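Side-chain contacts in 8-amino-8-demethylriboflavin N,N-dimethyltransferase (Streptomyces davawensis, PDB 4D7K), which catalyses the two successive S-adenosylmethionine-dependent N-methylations that turn 8-amino-8-demethylriboflavin into the antibiotic roseoflavin: residues A[29-34]-A[108-113]; A[133-136]-A[141-144]; A[162-167]-A[189-194]; A[176-181]-A[339-344]; A[180-185]-A[194-199]. All coordinates share one frame; numbering follows the deposited sequence.

Contact 1: A[29-34]-A[108-113]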
# COMPACT_ATOMS: atom_id res chain seq x y z
N VAL A 29 -6.73 6.22 0.11
CA VAL A 29 -8.14 6.57 -0.01
C VAL A 29 -8.91 6.24 1.27
O VAL A 29 -9.73 7.03 1.74
CB VAL A 29 -8.79 5.83 -1.21
CG1 VAL A 29 -10.31 5.79 -1.08
CG2 VAL A 29 -8.36 6.50 -2.50
N LEU A 30 -8.63 5.07 1.83
CA LEU A 30 -9.30 4.63 3.05
C LEU A 30 -8.86 5.46 4.26
O LEU A 30 -9.65 5.71 5.17
CB LEU A 30 -9.02 3.15 3.30
CG LEU A 30 -9.50 2.18 2.20
CD1 LEU A 30 -9.01 0.78 2.49
CD2 LEU A 30 -11.00 2.21 2.12
N TYR A 31 -7.61 5.89 4.25
CA TYR A 31 -7.09 6.77 5.29
C TYR A 31 -7.84 8.10 5.29
O TYR A 31 -8.36 8.53 6.33
CB TYR A 31 -5.59 7.02 5.09
CG TYR A 31 -5.01 8.09 6.00
CD1 TYR A 31 -4.72 7.82 7.33
CD2 TYR A 31 -4.76 9.37 5.52
CE1 TYR A 31 -4.19 8.79 8.16
CE2 TYR A 31 -4.23 10.36 6.35
CZ TYR A 31 -3.95 10.06 7.67
OH TYR A 31 -3.42 11.03 8.49
N ALA A 32 -7.92 8.74 4.13
CA ALA A 32 -8.54 10.05 4.01
C ALA A 32 -10.02 9.97 4.35
O ALA A 32 -10.56 10.87 4.99
CB ALA A 32 -8.33 10.62 2.62
N VAL A 33 -10.67 8.89 3.92
CA VAL A 33 -12.08 8.67 4.22
C VAL A 33 -12.30 8.58 5.73
O VAL A 33 -13.23 9.18 6.28
CB VAL A 33 -12.61 7.39 3.53
CG1 VAL A 33 -13.87 6.89 4.22
CG2 VAL A 33 -12.85 7.65 2.04
N ALA A 34 -11.45 7.82 6.41
CA ALA A 34 -11.57 7.66 7.85
C ALA A 34 -11.25 8.95 8.60
O ALA A 34 -11.94 9.28 9.57
CB ALA A 34 -10.67 6.52 8.32
N PHE A 108 -1.12 3.41 10.36
CA PHE A 108 0.02 3.12 9.49
C PHE A 108 0.10 4.04 8.28
O PHE A 108 1.00 3.90 7.45
CB PHE A 108 -0.02 1.65 9.04
CG PHE A 108 0.16 0.68 10.17
CD1 PHE A 108 1.43 0.35 10.62
CD2 PHE A 108 -0.94 0.14 10.81
CE1 PHE A 108 1.60 -0.52 11.68
CE2 PHE A 108 -0.78 -0.73 11.87
CZ PHE A 108 0.49 -1.07 12.30
N ALA A 109 -0.82 4.99 8.19
CA ALA A 109 -0.83 5.94 7.09
C ALA A 109 -0.71 7.36 7.61
O ALA A 109 -0.77 8.31 6.84
CB ALA A 109 -2.08 5.78 6.25
N GLU A 110 -0.55 7.50 8.92
CA GLU A 110 -0.28 8.80 9.50
C GLU A 110 1.08 9.29 9.00
O GLU A 110 1.99 8.49 8.83
CB GLU A 110 -0.31 8.74 11.03
CG GLU A 110 -1.69 8.45 11.63
CD GLU A 110 -2.64 9.63 11.52
OE1 GLU A 110 -2.23 10.70 11.02
OE2 GLU A 110 -3.81 9.49 11.93
N PRO A 111 1.20 10.60 8.75
CA PRO A 111 2.42 11.20 8.19
C PRO A 111 3.68 10.84 8.98
O PRO A 111 4.68 10.46 8.37
CB PRO A 111 2.14 12.71 8.26
CG PRO A 111 0.98 12.86 9.21
CD PRO A 111 0.17 11.62 9.01
N ASP A 112 3.63 10.95 10.30
CA ASP A 112 4.78 10.63 11.13
C ASP A 112 5.14 9.14 11.05
O ASP A 112 6.31 8.78 11.14
CB ASP A 112 4.52 11.02 12.59
CG ASP A 112 4.31 12.51 12.76
OD1 ASP A 112 4.88 13.29 11.96
OD2 ASP A 112 3.57 12.91 13.69
N VAL A 113 4.13 8.30 10.89
CA VAL A 113 4.34 6.85 10.79
C VAL A 113 4.75 6.46 9.37
O VAL A 113 5.65 5.64 9.17
CB VAL A 113 3.06 6.07 11.19
CG1 VAL A 113 3.29 4.57 11.08
CG2 VAL A 113 2.63 6.46 12.60

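Contact 2: A[133-136]-A[141-144]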
# COMPACT_ATOMS: atom_id res chain seq x y z
N LEU A 133 14.82 7.72 13.67
CA LEU A 133 15.69 8.51 12.81
C LEU A 133 15.06 9.87 12.51
O LEU A 133 15.76 10.88 12.47
CB LEU A 133 15.99 7.78 11.50
CG LEU A 133 17.01 6.64 11.55
CD1 LEU A 133 17.23 6.06 10.16
CD2 LEU A 133 18.33 7.11 12.14
N ARG A 134 13.75 9.88 12.31
CA ARG A 134 13.04 11.11 11.99
C ARG A 134 12.48 11.77 13.25
O ARG A 134 12.22 12.97 13.28
CB ARG A 134 11.91 10.83 10.99
CG ARG A 134 11.06 12.05 10.63
CD ARG A 134 10.52 11.98 9.21
NE ARG A 134 11.54 12.31 8.23
CZ ARG A 134 12.27 11.40 7.57
NH1 ARG A 134 12.07 10.11 7.80
NH2 ARG A 134 13.18 11.80 6.69
N HIS A 135 12.33 10.98 14.31
CA HIS A 135 11.87 11.51 15.59
C HIS A 135 12.94 11.37 16.67
O HIS A 135 13.72 10.42 16.67
CB HIS A 135 10.57 10.82 16.01
CG HIS A 135 9.47 10.94 15.00
ND1 HIS A 135 9.30 10.05 13.97
CD2 HIS A 135 8.49 11.86 14.87
CE1 HIS A 135 8.26 10.41 13.24
NE2 HIS A 135 7.74 11.50 13.76
N ARG A 136 12.97 12.32 17.59
CA ARG A 136 14.00 12.35 18.63
C ARG A 136 13.74 11.33 19.74
O ARG A 136 14.62 11.04 20.55
CB ARG A 136 14.10 13.75 19.21
CG ARG A 136 14.15 14.84 18.15
CD ARG A 136 13.78 16.20 18.73
NE ARG A 136 14.68 16.62 19.80
CZ ARG A 136 14.61 17.79 20.41
NH1 ARG A 136 13.68 18.67 20.05
NH2 ARG A 136 15.47 18.09 21.38
N ASP A 141 7.41 6.80 23.84
CA ASP A 141 7.62 8.14 24.39
C ASP A 141 6.92 9.18 23.52
O ASP A 141 6.34 10.14 24.03
CB ASP A 141 9.12 8.47 24.47
CG ASP A 141 9.83 7.69 25.57
OD1 ASP A 141 9.32 6.64 25.99
OD2 ASP A 141 10.91 8.15 26.00
N PHE A 142 6.98 8.97 22.21
CA PHE A 142 6.34 9.84 21.24
C PHE A 142 4.82 9.85 21.42
O PHE A 142 4.20 10.91 21.48
CB PHE A 142 6.70 9.40 19.82
CG PHE A 142 6.04 10.21 18.74
CD1 PHE A 142 6.65 11.34 18.23
CD2 PHE A 142 4.82 9.82 18.21
CE1 PHE A 142 6.05 12.08 17.23
CE2 PHE A 142 4.21 10.55 17.21
CZ PHE A 142 4.83 11.68 16.72
N LEU A 143 4.24 8.66 21.51
CA LEU A 143 2.80 8.50 21.62
C LEU A 143 2.28 9.01 22.96
O LEU A 143 1.12 9.42 23.06
CB LEU A 143 2.41 7.04 21.43
CG LEU A 143 2.65 6.47 20.03
CD1 LEU A 143 2.38 4.98 20.00
CD2 LEU A 143 1.79 7.20 19.01
N ALA A 144 3.14 8.99 23.98
CA ALA A 144 2.75 9.39 25.33
C ALA A 144 2.40 10.88 25.41
O ALA A 144 1.54 11.28 26.20
CB ALA A 144 3.85 9.05 26.31

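Contact 3: A[162-167]-A[189-194]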
# COMPACT_ATOMS: atom_id res chain seq x y z
N PHE A 162 -5.68 -6.23 15.82
CA PHE A 162 -4.79 -7.34 15.49
C PHE A 162 -5.01 -8.52 16.45
O PHE A 162 -4.93 -9.68 16.05
CB PHE A 162 -3.33 -6.90 15.53
CG PHE A 162 -2.93 -6.00 14.39
CD1 PHE A 162 -3.30 -6.30 13.09
CD2 PHE A 162 -2.19 -4.85 14.63
CE1 PHE A 162 -2.94 -5.47 12.05
CE2 PHE A 162 -1.82 -4.02 13.58
CZ PHE A 162 -2.20 -4.33 12.29
N GLY A 163 -5.29 -8.21 17.71
CA GLY A 163 -5.59 -9.24 18.68
C GLY A 163 -6.88 -9.98 18.35
O GLY A 163 -6.97 -11.19 18.52
N GLN A 164 -7.88 -9.24 17.89
CA GLN A 164 -9.15 -9.84 17.50
C GLN A 164 -8.98 -10.64 16.21
O GLN A 164 -9.57 -11.70 16.04
CB GLN A 164 -10.23 -8.77 17.34
CG GLN A 164 -10.59 -8.05 18.64
CD GLN A 164 -11.52 -6.85 18.44
OE1 GLN A 164 -11.58 -6.27 17.35
NE2 GLN A 164 -12.25 -6.49 19.49
N TYR A 165 -8.16 -10.12 15.30
CA TYR A 165 -7.98 -10.74 14.00
C TYR A 165 -7.25 -12.09 14.07
O TYR A 165 -7.47 -12.96 13.23
CB TYR A 165 -7.22 -9.80 13.06
CG TYR A 165 -7.08 -10.33 11.65
CD1 TYR A 165 -8.12 -10.19 10.73
CD2 TYR A 165 -5.92 -10.97 11.23
CE1 TYR A 165 -8.00 -10.68 9.44
CE2 TYR A 165 -5.80 -11.46 9.94
CZ TYR A 165 -6.84 -11.31 9.05
OH TYR A 165 -6.73 -11.79 7.76
N PHE A 166 -6.39 -12.26 15.07
CA PHE A 166 -5.58 -13.47 15.18
C PHE A 166 -6.02 -14.38 16.32
O PHE A 166 -5.35 -15.37 16.62
CB PHE A 166 -4.10 -13.12 15.36
CG PHE A 166 -3.43 -12.62 14.12
CD1 PHE A 166 -3.18 -13.48 13.06
CD2 PHE A 166 -3.03 -11.30 14.02
CE1 PHE A 166 -2.56 -13.02 11.91
CE2 PHE A 166 -2.41 -10.83 12.87
CZ PHE A 166 -2.17 -11.69 11.82
N ALA A 167 -7.14 -14.05 16.96
CA ALA A 167 -7.60 -14.79 18.14
C ALA A 167 -7.81 -16.28 17.87
O ALA A 167 -7.28 -17.13 18.59
CB ALA A 167 -8.88 -14.17 18.68
N ARG A 189 -5.68 -5.53 29.18
CA ARG A 189 -7.03 -5.42 29.73
C ARG A 189 -7.68 -6.79 29.92
O ARG A 189 -8.74 -6.90 30.53
CB ARG A 189 -7.90 -4.54 28.84
CG ARG A 189 -8.14 -5.09 27.45
CD ARG A 189 -9.14 -4.23 26.68
NE ARG A 189 -9.72 -4.96 25.55
CZ ARG A 189 -10.69 -4.50 24.78
NH1 ARG A 189 -11.21 -3.30 25.00
NH2 ARG A 189 -11.16 -5.24 23.78
N GLY A 190 -7.05 -7.83 29.38
CA GLY A 190 -7.52 -9.19 29.58
C GLY A 190 -8.12 -9.84 28.35
O GLY A 190 -8.82 -10.85 28.46
N GLN A 191 -7.84 -9.27 27.18
CA GLN A 191 -8.42 -9.73 25.92
C GLN A 191 -8.12 -11.19 25.63
O GLN A 191 -9.03 -11.99 25.42
CB GLN A 191 -7.92 -8.85 24.77
CG GLN A 191 -8.60 -9.08 23.43
CD GLN A 191 -8.05 -8.17 22.34
OE1 GLN A 191 -6.88 -7.77 22.39
NE2 GLN A 191 -8.88 -7.83 21.37
N PHE A 192 -6.83 -11.54 25.62
CA PHE A 192 -6.42 -12.92 25.37
C PHE A 192 -6.96 -13.87 26.43
O PHE A 192 -7.54 -14.91 26.11
CB PHE A 192 -4.89 -13.02 25.32
CG PHE A 192 -4.39 -14.43 25.19
CD1 PHE A 192 -4.49 -15.11 23.98
CD2 PHE A 192 -3.83 -15.08 26.27
CE1 PHE A 192 -4.04 -16.40 23.86
CE2 PHE A 192 -3.37 -16.38 26.15
CZ PHE A 192 -3.48 -17.04 24.95
N LEU A 193 -6.76 -13.51 27.69
CA LEU A 193 -7.23 -14.31 28.82
C LEU A 193 -8.73 -14.58 28.73
O LEU A 193 -9.18 -15.68 29.04
CB LEU A 193 -6.90 -13.60 30.14
CG LEU A 193 -7.19 -14.35 31.43
CD1 LEU A 193 -6.39 -15.64 31.47
CD2 LEU A 193 -6.86 -13.48 32.63
N ALA A 194 -9.48 -13.57 28.30
CA ALA A 194 -10.93 -13.71 28.13
C ALA A 194 -11.27 -14.73 27.05
O ALA A 194 -12.20 -15.53 27.21
CB ALA A 194 -11.56 -12.37 27.79

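Contact 4: A[176-181]-A[339-344]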
# COMPACT_ATOMS: atom_id res chain seq x y z
N PHE A 176 -5.34 -25.40 24.86
CA PHE A 176 -5.45 -24.69 26.13
C PHE A 176 -6.38 -25.42 27.10
O PHE A 176 -6.29 -25.23 28.31
CB PHE A 176 -5.94 -23.27 25.90
CG PHE A 176 -4.96 -22.40 25.18
CD1 PHE A 176 -3.90 -21.82 25.85
CD2 PHE A 176 -5.10 -22.15 23.83
CE1 PHE A 176 -3.00 -21.02 25.19
CE2 PHE A 176 -4.20 -21.34 23.16
CZ PHE A 176 -3.15 -20.78 23.84
N GLY A 177 -7.25 -26.27 26.55
CA GLY A 177 -8.23 -26.98 27.35
C GLY A 177 -7.68 -27.99 28.34
O GLY A 177 -8.43 -28.57 29.13
N ARG A 178 -6.37 -28.22 28.31
CA ARG A 178 -5.77 -29.17 29.23
C ARG A 178 -5.12 -28.46 30.42
O ARG A 178 -4.38 -29.06 31.19
CB ARG A 178 -4.74 -30.06 28.52
CG ARG A 178 -3.50 -29.36 27.98
CD ARG A 178 -2.67 -30.33 27.13
NE ARG A 178 -1.36 -29.81 26.76
CZ ARG A 178 -0.24 -30.05 27.44
NH1 ARG A 178 -0.28 -30.79 28.53
NH2 ARG A 178 0.91 -29.54 27.03
N PHE A 179 -5.43 -27.17 30.57
CA PHE A 179 -4.98 -26.41 31.74
C PHE A 179 -6.19 -25.83 32.46
O PHE A 179 -7.23 -25.58 31.84
CB PHE A 179 -4.01 -25.30 31.33
CG PHE A 179 -2.79 -25.81 30.61
CD1 PHE A 179 -1.77 -26.43 31.31
CD2 PHE A 179 -2.67 -25.66 29.24
CE1 PHE A 179 -0.65 -26.90 30.65
CE2 PHE A 179 -1.56 -26.12 28.57
CZ PHE A 179 -0.55 -26.74 29.28
N THR A 180 -6.06 -25.61 33.76
CA THR A 180 -7.20 -25.18 34.57
C THR A 180 -6.98 -23.84 35.26
O THR A 180 -7.91 -23.27 35.83
CB THR A 180 -7.55 -26.22 35.65
OG1 THR A 180 -8.52 -25.67 36.54
CG2 THR A 180 -6.31 -26.60 36.44
N ARG A 181 -5.75 -23.34 35.22
CA ARG A 181 -5.45 -22.05 35.83
C ARG A 181 -4.42 -21.28 35.02
O ARG A 181 -3.25 -21.66 34.94
CB ARG A 181 -4.98 -22.22 37.27
CG ARG A 181 -4.96 -20.92 38.05
CD ARG A 181 -4.54 -21.12 39.49
NE ARG A 181 -4.47 -19.85 40.20
CZ ARG A 181 -3.88 -19.68 41.38
NH1 ARG A 181 -3.30 -20.71 41.99
NH2 ARG A 181 -3.86 -18.48 41.94
N VAL A 339 2.98 -20.85 19.29
CA VAL A 339 2.96 -21.07 20.72
C VAL A 339 4.18 -21.88 21.13
O VAL A 339 4.30 -23.06 20.80
CB VAL A 339 1.69 -21.79 21.18
CG1 VAL A 339 1.76 -22.10 22.67
CG2 VAL A 339 0.47 -20.94 20.87
N ILE A 340 5.11 -21.23 21.84
CA ILE A 340 6.29 -21.91 22.35
C ILE A 340 5.94 -22.59 23.67
O ILE A 340 5.75 -21.92 24.68
CB ILE A 340 7.46 -20.93 22.58
CG1 ILE A 340 7.76 -20.15 21.30
CG2 ILE A 340 8.70 -21.68 23.05
CD1 ILE A 340 8.90 -19.15 21.44
N GLU A 341 5.83 -23.91 23.65
CA GLU A 341 5.50 -24.65 24.86
C GLU A 341 6.77 -24.99 25.64
O GLU A 341 7.63 -25.71 25.13
CB GLU A 341 4.72 -25.91 24.52
CG GLU A 341 4.23 -26.68 25.73
CD GLU A 341 3.63 -28.02 25.37
OE1 GLU A 341 3.38 -28.26 24.17
OE2 GLU A 341 3.43 -28.85 26.28
N CYS A 342 6.87 -24.48 26.86
CA CYS A 342 8.07 -24.68 27.68
C CYS A 342 7.77 -25.45 28.95
O CYS A 342 6.73 -25.27 29.58
CB CYS A 342 8.70 -23.34 28.03
SG CYS A 342 9.11 -22.31 26.62
N ARG A 343 8.71 -26.31 29.35
CA ARG A 343 8.54 -27.14 30.53
C ARG A 343 9.69 -26.92 31.50
O ARG A 343 10.83 -26.68 31.09
CB ARG A 343 8.47 -28.61 30.12
CG ARG A 343 8.31 -29.60 31.25
CD ARG A 343 8.29 -31.02 30.70
NE ARG A 343 9.33 -31.19 29.69
CZ ARG A 343 9.33 -32.16 28.77
NH1 ARG A 343 8.34 -33.04 28.73
NH2 ARG A 343 10.32 -32.23 27.89
N GLY A 344 9.38 -26.98 32.80
CA GLY A 344 10.41 -26.88 33.81
C GLY A 344 11.24 -28.15 33.85
O GLY A 344 10.69 -29.25 33.90

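Contact 5: A[180-185]-A[194-199]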
# COMPACT_ATOMS: atom_id res chain seq x y z
N THR A 180 -6.06 -25.61 33.76
CA THR A 180 -7.20 -25.18 34.57
C THR A 180 -6.98 -23.84 35.26
O THR A 180 -7.91 -23.27 35.83
CB THR A 180 -7.55 -26.22 35.65
OG1 THR A 180 -8.52 -25.67 36.54
CG2 THR A 180 -6.31 -26.60 36.44
N ARG A 181 -5.75 -23.34 35.22
CA ARG A 181 -5.45 -22.05 35.83
C ARG A 181 -4.42 -21.28 35.02
O ARG A 181 -3.25 -21.66 34.94
CB ARG A 181 -4.98 -22.22 37.27
CG ARG A 181 -4.96 -20.92 38.05
CD ARG A 181 -4.54 -21.12 39.49
NE ARG A 181 -4.47 -19.85 40.20
CZ ARG A 181 -3.88 -19.68 41.38
NH1 ARG A 181 -3.30 -20.71 41.99
NH2 ARG A 181 -3.86 -18.48 41.94
N PHE A 182 -4.86 -20.18 34.42
CA PHE A 182 -4.01 -19.40 33.53
C PHE A 182 -3.44 -18.17 34.21
O PHE A 182 -4.10 -17.54 35.04
CB PHE A 182 -4.80 -18.99 32.29
CG PHE A 182 -5.35 -20.15 31.51
CD1 PHE A 182 -6.60 -20.68 31.82
CD2 PHE A 182 -4.62 -20.71 30.48
CE1 PHE A 182 -7.10 -21.75 31.11
CE2 PHE A 182 -5.12 -21.79 29.76
CZ PHE A 182 -6.36 -22.31 30.08
N ALA A 183 -2.21 -17.83 33.86
CA ALA A 183 -1.56 -16.64 34.38
C ALA A 183 -1.04 -15.79 33.24
O ALA A 183 0.05 -16.04 32.71
CB ALA A 183 -0.43 -17.01 35.33
N ASP A 184 -1.82 -14.79 32.84
CA ASP A 184 -1.45 -13.92 31.73
C ASP A 184 -0.54 -12.80 32.21
O ASP A 184 -1.01 -11.80 32.76
CB ASP A 184 -2.70 -13.35 31.06
CG ASP A 184 -2.45 -12.95 29.62
OD1 ASP A 184 -1.29 -12.65 29.27
OD2 ASP A 184 -3.42 -12.94 28.83
N ILE A 185 0.76 -12.96 31.99
CA ILE A 185 1.73 -11.96 32.39
C ILE A 185 1.86 -10.89 31.32
O ILE A 185 2.38 -11.14 30.23
CB ILE A 185 3.12 -12.58 32.66
CG1 ILE A 185 2.98 -13.80 33.57
CG2 ILE A 185 4.06 -11.55 33.27
CD1 ILE A 185 2.27 -13.51 34.88
N ALA A 194 -9.48 -13.57 28.30
CA ALA A 194 -10.93 -13.71 28.13
C ALA A 194 -11.27 -14.73 27.05
O ALA A 194 -12.20 -15.53 27.21
CB ALA A 194 -11.56 -12.37 27.79
N GLY A 195 -10.52 -14.71 25.95
CA GLY A 195 -10.73 -15.65 24.86
C GLY A 195 -10.50 -17.09 25.30
O GLY A 195 -11.27 -17.99 24.95
N VAL A 196 -9.43 -17.31 26.06
CA VAL A 196 -9.07 -18.64 26.53
C VAL A 196 -10.08 -19.17 27.54
O VAL A 196 -10.46 -20.34 27.49
CB VAL A 196 -7.67 -18.64 27.17
CG1 VAL A 196 -7.31 -20.03 27.65
CG2 VAL A 196 -6.63 -18.15 26.17
N LEU A 197 -10.53 -18.31 28.45
CA LEU A 197 -11.51 -18.72 29.46
C LEU A 197 -12.87 -19.05 28.85
O LEU A 197 -13.66 -19.78 29.45
CB LEU A 197 -11.66 -17.63 30.52
CG LEU A 197 -10.86 -17.81 31.81
CD1 LEU A 197 -9.37 -17.71 31.55
CD2 LEU A 197 -11.28 -16.80 32.86
N THR A 198 -13.15 -18.50 27.68
CA THR A 198 -14.40 -18.79 26.98
C THR A 198 -14.28 -20.13 26.25
O THR A 198 -15.28 -20.82 26.05
CB THR A 198 -14.77 -17.68 25.98
OG1 THR A 198 -14.68 -16.41 26.62
CG2 THR A 198 -16.18 -17.88 25.44
N ALA A 199 -13.06 -20.48 25.87
CA ALA A 199 -12.80 -21.75 25.19
C ALA A 199 -12.67 -22.90 26.19
O ALA A 199 -12.91 -24.06 25.85
CB ALA A 199 -11.55 -21.65 24.34

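Contact 1: A[29-34]-A[108-113]
Tyr-31 reaches out of helix 13-35 and lays its ring against the turn that carries Ala-109 and Glu-110. The packing is tight near the root of the ring: Ala-109 CB lies 3.5 Å from Tyr-31 CD1 and 3.7 Å from Tyr-31 CG. The carbonyl O of Ala-109 sits over one face, 3.6 Å above the plane and displaced toward the rim. With CG anti to the backbone N (chi1 171°), the ring leaves the helix sidewall and carries its hydroxyl across to Glu-110. There Tyr-31 OH donates to Glu-110 OE1 at 2.8 Å from well above the carboxylate plane; the ring and carboxylate planes are 86° apart. The looser side is toward Pro-111, an exposed residue whose CD only grazes Tyr-31 OH at 3.7 Å. The other carboxylate oxygen, Glu-110 OE2, pairs with Lys-35 and lies close to Glu-154; the lysine probably offsets the crowding of the two acids. Glu-110 is also the N-cap residue of helix 111-118. The contact thus ties the end of the long helix of the dimerisation domain to the start of helix 111-118, with helices 60-72 and 102-107 packed alongside and the second subunit touching both segments.

Contact 2: A[133-136]-A[141-144]
His-135 ND1 is hydrogen-bonded to the carbonyl O of Phe-131, one turn back in the chain, and this anchor steadies a ring whose far side runs into Phe-142. The meeting is made by His-135 CD2, 3.4 Å from Phe-142 CE1. His-135 NE2 follows at 3.9 Å from the same CE1. The ring centroids are 4.8 Å apart, an oblique ring pair with the planes inclined at 68°. A chi1 of 177° sets the Phe-142 ring beside its own carbonyl carbon, off helix 139-144 and toward His-135. These two residues bridge a tight connection between two short helices of the O-methyltransferase domain: His-135 is where the chain leaves helical geometry after helix 131-134, and Phe-142 lies on the helix that begins a few residues later. Phe-131 belongs to the same cluster, stacked on His-135 and edge-to-face with Phe-142, so three aromatic rings all touch one another. A fourth, His-148, stacks on Phe-142 and bonds through its ND1 to the Phe-142 carbonyl. Arg-134 CG lies 4.1 Å above one face of the His-135 ring, toward its rim.

Contact 3: A[162-167]-A[189-194]
Just past the glycine-rich turn that follows strand 181-185, a hallmark of the S-adenosylmethionine site in class I methyltransferases, Gln-191 begins helix 191-199 and reaches across to Gln-164 on helix 149-165. Gly-190, at the N-cap position, has a phi of 109°, where a side chain would press on the preceding carbonyl O. Gln-191 runs out fully extended (chi2 180°), which brings its amide up to the neighbouring helix. Its NE2 lies 3.2 Å from Gln-164 CG, a close approach to an aliphatic carbon, and is 4.1 Å from Gln-164 NE2. The two side chains cross at about a right angle, with amide planes 64° apart. On the other branch, Gln-191 OE1 comes to 4.2 Å from the CA of Gly-163, which has no side chain to hold it further off. The polar partner of Gln-191 NE2 is the carbonyl O of Val-160, a turn earlier on helix 149-165. The side chain of Gln-191 is about 10 Å from that of Asp-209, predicted to bind S-adenosylmethionine. Chemically, then, the two glutamines touch without pairing their amides: Gln-191 grips backbone, while Gln-164 offers it the methylene at CG.

Contact 4: A[176-181]-A[339-344]
Arg-178 and Glu-341 approach from opposite directions and meet in a salt bridge, Arg-178 NH2 to Glu-341 OE2 at 2.7 Å. The carboxylate comes to the edge of the guanidinium, near its plane, yet the two flat groups are turned 58° against each other. That twist goes with a one-pronged grip: Glu-341 OE1 is 4.0 Å from the same NH2. On the arginine side, CG stands between the backbone N and the carbonyl carbon (chi1 66°) and the chain then runs straight to NE, sending the head out from the loop toward the sheet. Phe-179, the next residue, puts its CZ 3.8 Å above the middle of the guanidinium, while Arg-178 CG in turn lies over one face of the Phe-179 ring. Glu-341 is extended as well. It is buried, and both of its oxygens have further partners: OE2 also pairs with Arg-280, and OE1 is hydrogen-bonded to His-331 NE2. Two positive groups on OE2 would be expected to favour the ionised carboxylate. Strand 337-344, which carries Glu-341, runs antiparallel between strands 280-285 and 325-333; with the strand order 3-2-1-4-5-7-6, this is the reversed seventh strand characteristic of the class I methyltransferase fold.

Contact 5: A[180-185]-A[194-199]
Phe-182 projects from the first strand of a beta-alpha-beta unit, strand 181-185, helix 191-199 and strand 204-209, and packs onto the helix of that crossover. Its strand is an inner one of this Rossmann-like methyltransferase sheet, between 204-209 and 247-251. Starting at the root, Phe-182 CB touches the Leu-193 side chain, on the helix one turn before Val-196 and Leu-197. A chi1 of -59° sets CG beside the backbone N, and the ring goes toward Val-196 and Leu-197. Phe-182 CD1 meets Leu-197 CD1 at 4.1 Å, an oblique approach in which the two side chains slide past each other in opposite directions. The rest of the ring lies beneath one methyl: Phe-182 CD2, CE1, CE2 and, at the tip, CZ are 4.0, 3.9, 3.5 and 3.5 Å from Val-196 CG1. Val-196 CG1 therefore sits over a face of the ring in a CH-pi contact, 3.7 Å from the centroid and 21° off the ring normal, displaced toward the outer rim. Phe-182, Val-196 and Leu-197 are all buried, and their meeting is wholly apolar. Backbone bonds from Phe-182 to Thr-204 and Val-206 fix the strand beneath the ring. On the far side of the helix, the Ala-194 carbonyl O accepts two bonds from Thr-198, which come from opposite faces of the carbonyl plane: OG1 reaches Ala-194 O at 2.7 Å and the backbone N reaches it at 3.2 Å.

In the fold
The contacts fall into two groups. Contacts 1 and 2 lie in the helical part and touch through Asp-112, whose carbonyl O is 3.3 Å from His-135 CE1. Contacts 3 and 5 share helix 191-199, and contact 4 joins them through Phe-176, which packs on Phe-192 and Val-196; the centres of contacts 3 and 5 are 11 Å apart, as are those of 4 and 5. Contact 3 bridges the groups, since Phe-162 meets Phe-108, and both it and contact 1 touch the second subunit. It also lies nearest the predicted S-adenosylmethionine site, whereas contacts 1 and 4, with centres 40 Å apart, sit on opposite sides of the chain's centre.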